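Local structure of ATP-dependent helicase FUN30 (Saccharomyces cerevisiae S288c, 5GN1) at residues Ala60-Ile65 / Leu112-Phe117; Gln54-Asn59 / Ser184-Ala189. The protein hydrolyses ATP to remodel nucleosomes in DNA end resection at double-strand breaks and in heterochromatin organization, using an ATPase domain whose C-terminal part is described here. All blocks are in the same frame, centred on the assembly; numbering follows the deposited sequence.

Interaction 1: residues Ala60-Ile65 / Leu112-Phe117; sequences AIQKKI and LHPLLF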
loop_
_atom_site.group_PDB
_atom_site.type_symbol
_atom_site.label_atom_id
_atom_site.label_comp_id
_atom_site.label_asym_id
_atom_site.label_seq_id
_atom_site.Cartn_x
_atom_site.Cartn_y
_atom_site.Cartn_z
ATOM N N ALA A 60 -13.995 6.468 -8.161
ATOM C CA ALA A 60 -15.332 6.304 -7.591
ATOM C C ALA A 60 -15.347 5.247 -6.491
ATOM O O ALA A 60 -15.920 5.464 -5.414
ATOM C CB ALA A 60 -16.329 5.942 -8.691
ATOM N N ILE A 61 -14.726 4.091 -6.750
ATOM C CA ILE A 61 -14.675 3.017 -5.760
ATOM C C ILE A 61 -13.969 3.482 -4.496
ATOM O O ILE A 61 -14.415 3.192 -3.376
ATOM C CB ILE A 61 -13.979 1.773 -6.343
ATOM C CG1 ILE A 61 -14.487 1.442 -7.743
ATOM C CG2 ILE A 61 -14.140 0.597 -5.392
ATOM C CD1 ILE A 61 -13.516 0.558 -8.527
ATOM N N GLN A 62 -12.845 4.202 -4.652
ATOM C CA GLN A 62 -12.115 4.712 -3.495
ATOM C C GLN A 62 -12.934 5.739 -2.730
ATOM O O GLN A 62 -12.908 5.762 -1.495
ATOM C CB GLN A 62 -10.791 5.350 -3.927
ATOM C CG GLN A 62 -9.778 4.413 -4.566
ATOM C CD GLN A 62 -8.600 5.194 -5.121
ATOM O OE1 GLN A 62 -8.600 5.589 -6.292
ATOM N NE2 GLN A 62 -7.623 5.479 -4.268
ATOM N N LYS A 63 -13.632 6.623 -3.446
ATOM C CA LYS A 63 -14.440 7.638 -2.779
ATOM C C LYS A 63 -15.478 6.997 -1.864
ATOM O O LYS A 63 -15.685 7.453 -0.736
ATOM C CB LYS A 63 -15.115 8.534 -3.822
ATOM C CG LYS A 63 -15.211 10.008 -3.432
ATOM C CD LYS A 63 -15.772 10.860 -4.581
ATOM C CE LYS A 63 -15.036 10.606 -5.918
ATOM N NZ LYS A 63 -13.712 11.313 -6.057
ATOM N N LYS A 64 -16.137 5.933 -2.337
ATOM C CA LYS A 64 -17.121 5.228 -1.514
ATOM C C LYS A 64 -16.485 4.656 -0.251
ATOM O O LYS A 64 -17.025 4.804 0.854
ATOM C CB LYS A 64 -17.785 4.117 -2.330
ATOM C CG LYS A 64 -18.787 4.629 -3.369
ATOM C CD LYS A 64 -19.760 3.527 -3.796
ATOM C CE LYS A 64 -20.619 3.949 -4.983
ATOM N NZ LYS A 64 -21.548 2.860 -5.407
ATOM N N ILE A 65 -15.335 3.988 -0.401
ATOM C CA ILE A 65 -14.638 3.405 0.744
ATOM C C ILE A 65 -14.171 4.496 1.700
ATOM O O ILE A 65 -14.341 4.388 2.919
ATOM C CB ILE A 65 -13.455 2.540 0.266
ATOM C CG1 ILE A 65 -13.942 1.330 -0.531
ATOM C CG2 ILE A 65 -12.587 2.120 1.444
ATOM C CD1 ILE A 65 -12.823 0.540 -1.197
ATOM N N LEU A 112 -4.881 4.692 -1.254
ATOM C CA LEU A 112 -3.950 3.917 -2.076
ATOM C C LEU A 112 -4.644 3.000 -3.071
ATOM O O LEU A 112 -4.344 3.049 -4.270
ATOM C CB LEU A 112 -3.023 3.083 -1.178
ATOM C CG LEU A 112 -2.191 3.933 -0.238
ATOM C CD1 LEU A 112 -1.320 3.079 0.702
ATOM C CD2 LEU A 112 -1.360 4.922 -1.056
ATOM N N HIS A 113 -5.542 2.128 -2.596
ATOM C CA HIS A 113 -6.096 1.098 -3.461
ATOM C C HIS A 113 -7.317 0.409 -2.857
ATOM O O HIS A 113 -7.275 -0.033 -1.700
ATOM C CB HIS A 113 -5.025 0.047 -3.779
ATOM C CG HIS A 113 -5.242 -0.626 -5.090
ATOM N ND1 HIS A 113 -6.318 -1.450 -5.327
ATOM C CD2 HIS A 113 -4.540 -0.573 -6.247
ATOM C CE1 HIS A 113 -6.273 -1.879 -6.575
ATOM N NE2 HIS A 113 -5.209 -1.354 -7.156
ATOM N N PRO A 114 -8.419 0.311 -3.610
ATOM C CA PRO A 114 -9.603 -0.418 -3.110
ATOM C C PRO A 114 -9.327 -1.845 -2.704
ATOM O O PRO A 114 -10.001 -2.361 -1.800
ATOM C CB PRO A 114 -10.567 -0.379 -4.303
ATOM C CG PRO A 114 -10.202 0.882 -5.040
ATOM C CD PRO A 114 -8.701 1.055 -4.851
ATOM N N LEU A 115 -8.381 -2.523 -3.357
ATOM C CA LEU A 115 -8.189 -3.935 -3.044
ATOM C C LEU A 115 -7.473 -4.152 -1.726
ATOM O O LEU A 115 -7.170 -5.295 -1.397
ATOM C CB LEU A 115 -7.416 -4.642 -4.166
ATOM C CG LEU A 115 -8.115 -4.651 -5.534
ATOM C CD1 LEU A 115 -7.314 -5.492 -6.545
ATOM C CD2 LEU A 115 -9.563 -5.131 -5.420
ATOM N N LEU A 116 -7.176 -3.085 -0.987
ATOM C CA LEU A 116 -6.724 -3.180 0.392
ATOM C C LEU A 116 -7.887 -3.348 1.359
ATOM O O LEU A 116 -7.683 -3.292 2.576
ATOM C CB LEU A 116 -5.918 -1.932 0.772
ATOM C CG LEU A 116 -4.634 -1.687 -0.024
ATOM C CD1 LEU A 116 -4.082 -0.294 0.297
ATOM C CD2 LEU A 116 -3.616 -2.801 0.250
ATOM N N PHE A 117 -9.090 -3.531 0.824
ATOM C CA PHE A 117 -10.317 -3.668 1.597
ATOM C C PHE A 117 -11.099 -4.843 1.039
ATOM O O PHE A 117 -10.898 -5.259 -0.102
ATOM C CB PHE A 117 -11.194 -2.404 1.526
ATOM C CG PHE A 117 -10.556 -1.190 2.127
ATOM C CD1 PHE A 117 -9.633 -0.451 1.405
ATOM C CD2 PHE A 117 -10.882 -0.782 3.411
ATOM C CE1 PHE A 117 -9.029 0.662 1.951
ATOM C CE2 PHE A 117 -10.283 0.338 3.967
ATOM C CZ PHE A 117 -9.362 1.062 3.235
#
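The first turns of helix 60-82 run past a 3-10 turn at 114-116, with Q62 and P114 closest in the backbone at 5.7 Å between their CA atoms. No hydrogen bond crosses. Three helix side chains converge on the P114 ring. Q62 presses in tightest: its CG stands 3.5 Å from P114 CD as the extended chain passes the ring on the way to its amide. I61 brings its CG2 branch, 3.9 Å from P114 CB, and I65 meets the same carbon from one turn further on, its CD1 3.9 Å from P114 CB. These two isoleucines, four residues apart, form one ridge of the helix. I65 serves two partners because its branches diverge: CG1 is anti to the carbonyl carbon (chi1 -65°) and carries CD1 to the proline, while CG2 goes to F117. That methyl sits over the middle of the phenyl face in a CH-pi contact, I65 CG2 lying 3.6 Å from the centroid of the F117 ring and nearly on its normal. The contact joins the long helix that follows the edge strand of the RecA-like lobe to the loop after helix 100-110. Within that loop, L115 N donates to H113 ND1 at 3.0 Å, almost straight at 167° and close to the imidazole plane. H113 NE2 is bonded to W181 O, so both ring nitrogens are held and the rotation of the ring is fixed. The Q62 amide is likewise gripped at both ends, OE1 by G185 N and NE2 by A110 O.

Interaction 2: residues Gln54-Asn59 / Ser184-Ala189; sequences QYCELN and SGKIDA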
loop_
_atom_site.group_PDB
_atom_site.type_symbol
_atom_site.label_atom_id
_atom_site.label_comp_id
_atom_site.label_asym_id
_atom_site.label_seq_id
_atom_site.Cartn_x
_atom_site.Cartn_y
_atom_site.Cartn_z
ATOM N N GLN A 54 3.231 14.464 -7.272
ATOM C CA GLN A 54 2.249 14.193 -8.311
ATOM C C GLN A 54 0.921 13.906 -7.636
ATOM O O GLN A 54 0.809 12.942 -6.870
ATOM C CB GLN A 54 2.663 13.014 -9.185
ATOM C CG GLN A 54 1.609 12.606 -10.201
ATOM C CD GLN A 54 1.242 13.715 -11.174
ATOM O OE1 GLN A 54 2.054 14.106 -12.007
ATOM N NE2 GLN A 54 0.006 14.218 -11.078
ATOM N N TYR A 55 -0.078 14.742 -7.906
ATOM C CA TYR A 55 -1.365 14.576 -7.251
ATOM C C TYR A 55 -2.227 13.560 -7.991
ATOM O O TYR A 55 -2.173 13.444 -9.218
ATOM C CB TYR A 55 -2.082 15.925 -7.121
ATOM C CG TYR A 55 -1.489 16.783 -6.011
ATOM C CD1 TYR A 55 -1.664 16.431 -4.680
ATOM C CD2 TYR A 55 -0.751 17.935 -6.295
ATOM C CE1 TYR A 55 -1.128 17.185 -3.655
ATOM C CE2 TYR A 55 -0.210 18.711 -5.268
ATOM C CZ TYR A 55 -0.411 18.330 -3.945
ATOM O OH TYR A 55 0.109 19.072 -2.897
ATOM N N CYS A 56 -2.996 12.799 -7.216
ATOM C CA CYS A 56 -3.871 11.740 -7.694
ATOM C C CYS A 56 -5.267 12.022 -7.157
ATOM O O CYS A 56 -5.425 12.698 -6.140
ATOM C CB CYS A 56 -3.388 10.325 -7.223
ATOM S SG CYS A 56 -1.594 10.096 -7.367
ATOM N N GLU A 57 -6.266 11.451 -7.763
ATOM C CA GLU A 57 -7.589 11.610 -7.242
ATOM C C GLU A 57 -8.110 10.275 -6.760
ATOM O O GLU A 57 -7.677 9.259 -7.187
ATOM C CB GLU A 57 -8.530 12.035 -8.346
ATOM C CG GLU A 57 -8.433 13.455 -8.901
ATOM C CD GLU A 57 -8.809 14.568 -7.915
ATOM O OE1 GLU A 57 -8.106 15.546 -7.878
ATOM O OE2 GLU A 57 -9.788 14.476 -7.191
ATOM N N LEU A 58 -9.056 10.324 -5.863
ATOM C CA LEU A 58 -9.825 9.153 -5.472
ATOM C C LEU A 58 -10.779 8.777 -6.600
ATOM O O LEU A 58 -11.641 9.577 -6.977
ATOM C CB LEU A 58 -10.616 9.445 -4.195
ATOM C CG LEU A 58 -9.884 9.763 -2.884
ATOM C CD1 LEU A 58 -10.826 10.407 -1.866
ATOM C CD2 LEU A 58 -9.291 8.474 -2.306
ATOM N N ASN A 59 -10.659 7.571 -7.142
ATOM C CA ASN A 59 -11.661 7.181 -8.119
ATOM C C ASN A 59 -12.988 6.893 -7.398
ATOM O O ASN A 59 -13.129 7.094 -6.184
ATOM C CB ASN A 59 -11.143 6.034 -8.993
ATOM C CG ASN A 59 -11.137 4.657 -8.295
ATOM O OD1 ASN A 59 -11.581 4.483 -7.159
ATOM N ND2 ASN A 59 -10.600 3.671 -9.002
ATOM N N SER A 184 -7.434 2.204 -9.508
ATOM C CA SER A 184 -7.090 3.097 -8.413
ATOM C C SER A 184 -6.541 4.376 -9.021
ATOM O O SER A 184 -5.878 4.336 -10.055
ATOM C CB SER A 184 -6.054 2.469 -7.476
ATOM O OG SER A 184 -5.403 3.452 -6.697
ATOM N N GLY A 185 -6.816 5.511 -8.368
ATOM C CA GLY A 185 -6.275 6.774 -8.850
ATOM C C GLY A 185 -4.760 6.835 -8.783
ATOM O O GLY A 185 -4.117 7.496 -9.605
ATOM N N LYS A 186 -4.160 6.155 -7.809
ATOM C CA LYS A 186 -2.704 6.143 -7.776
ATOM C C LYS A 186 -2.124 5.275 -8.882
ATOM O O LYS A 186 -1.003 5.533 -9.339
ATOM C CB LYS A 186 -2.192 5.683 -6.414
ATOM C CG LYS A 186 -2.316 6.730 -5.348
ATOM C CD LYS A 186 -1.075 6.770 -4.481
ATOM C CE LYS A 186 -1.255 7.824 -3.429
ATOM N NZ LYS A 186 -0.204 7.829 -2.383
ATOM N N ILE A 187 -2.853 4.249 -9.325
ATOM C CA ILE A 187 -2.349 3.434 -10.431
ATOM C C ILE A 187 -2.464 4.205 -11.735
ATOM O O ILE A 187 -1.560 4.160 -12.576
ATOM C CB ILE A 187 -3.075 2.076 -10.496
ATOM C CG1 ILE A 187 -2.900 1.315 -9.174
ATOM C CG2 ILE A 187 -2.555 1.233 -11.675
ATOM C CD1 ILE A 187 -1.449 1.094 -8.732
ATOM N N ASP A 188 -3.570 4.937 -11.920
ATOM C CA ASP A 188 -3.696 5.831 -13.070
ATOM C C ASP A 188 -2.498 6.767 -13.164
ATOM O O ASP A 188 -1.872 6.901 -14.227
ATOM C CB ASP A 188 -4.995 6.642 -12.977
ATOM C CG ASP A 188 -6.238 5.799 -13.256
ATOM O OD1 ASP A 188 -6.132 4.781 -13.977
ATOM O OD2 ASP A 188 -7.328 6.172 -12.767
ATOM N N ALA A 189 -2.157 7.416 -12.050
ATOM C CA ALA A 189 -0.999 8.300 -12.038
ATOM C C ALA A 189 0.293 7.531 -12.298
ATOM O O ALA A 189 1.162 8.000 -13.040
ATOM C CB ALA A 189 -0.926 9.044 -10.705
HETATM O O HOH W 1 -5.167 9.899 -10.503
HETATM O O HOH W 2 -9.840 4.079 -11.547
#
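S184 lies over one face of the N59 amide, its CA above the nitrogen end, 3.6 Å from N59 ND2. S184 N is also near, but both nitrogens are donors and no hydrogen bond joins them. N59 ND2 donates a hydrogen bond to a water at 2.7 Å, which reaches on weakly to D188 OD2, while N59 OD1 caps Q62 N at the start of helix 60-82. A chi1 of 76°, which sets CG between the backbone N and the carbonyl carbon, turns the amide back for this N-cap. The second amide, that of Q54, has Y55 O in its plane as the acceptor for NE2; its CG only brushes A189. Strand 54-56 passes helix 185-189 with axes 8.1 Å apart and N-to-C directions at 140°. Helix 185-200 here packs against the side chains of an outermost strand of the parallel sheet of a RecA-like lobe, as in SNF2-family ATPases; C56 and Q54 pair with strand 304-311 or the residue just after it. C56 supplies the apolar part: its SG touches A189 CB at 3.6 Å and reaches the K186 CG methylene at 4.0 Å. Where the chain leaves the strand, G185 has no side chain to hold E57 off, and G185 CA makes a straight CA-H...O contact of 3.3 Å with E57 O. A second water receives a weak bond from E57 N and donates to G185 O at 2.8 Å. S184 is the N-cap of its own helix: S184 OG accepts from K186 N at 3.2 Å and also bonds L112 O. The K186 ammonium goes on to a salt bridge with E316 and to the carbonyls of F279 and L309.

In the fold
Interaction 1 is mostly buried and apolar, with the proline ring, two isoleucines, a phenylalanine and the aliphatic part of Q62 doing the work. Interaction 2 is only partly buried, and no direct hydrogen bond crosses it; two waters and a CA-H...O contact span the gap, beside one sulfur-methyl patch, while each segment carries its own N-cap. The first segments are consecutive in the chain, so strand 49-56 and helix 60-82 are held one after the other, first by helix 185-200 and then by the 112-117 loop. The two contacts join at the start of helix 185-200, which is thereby tied both to the loop and to helix 60-82.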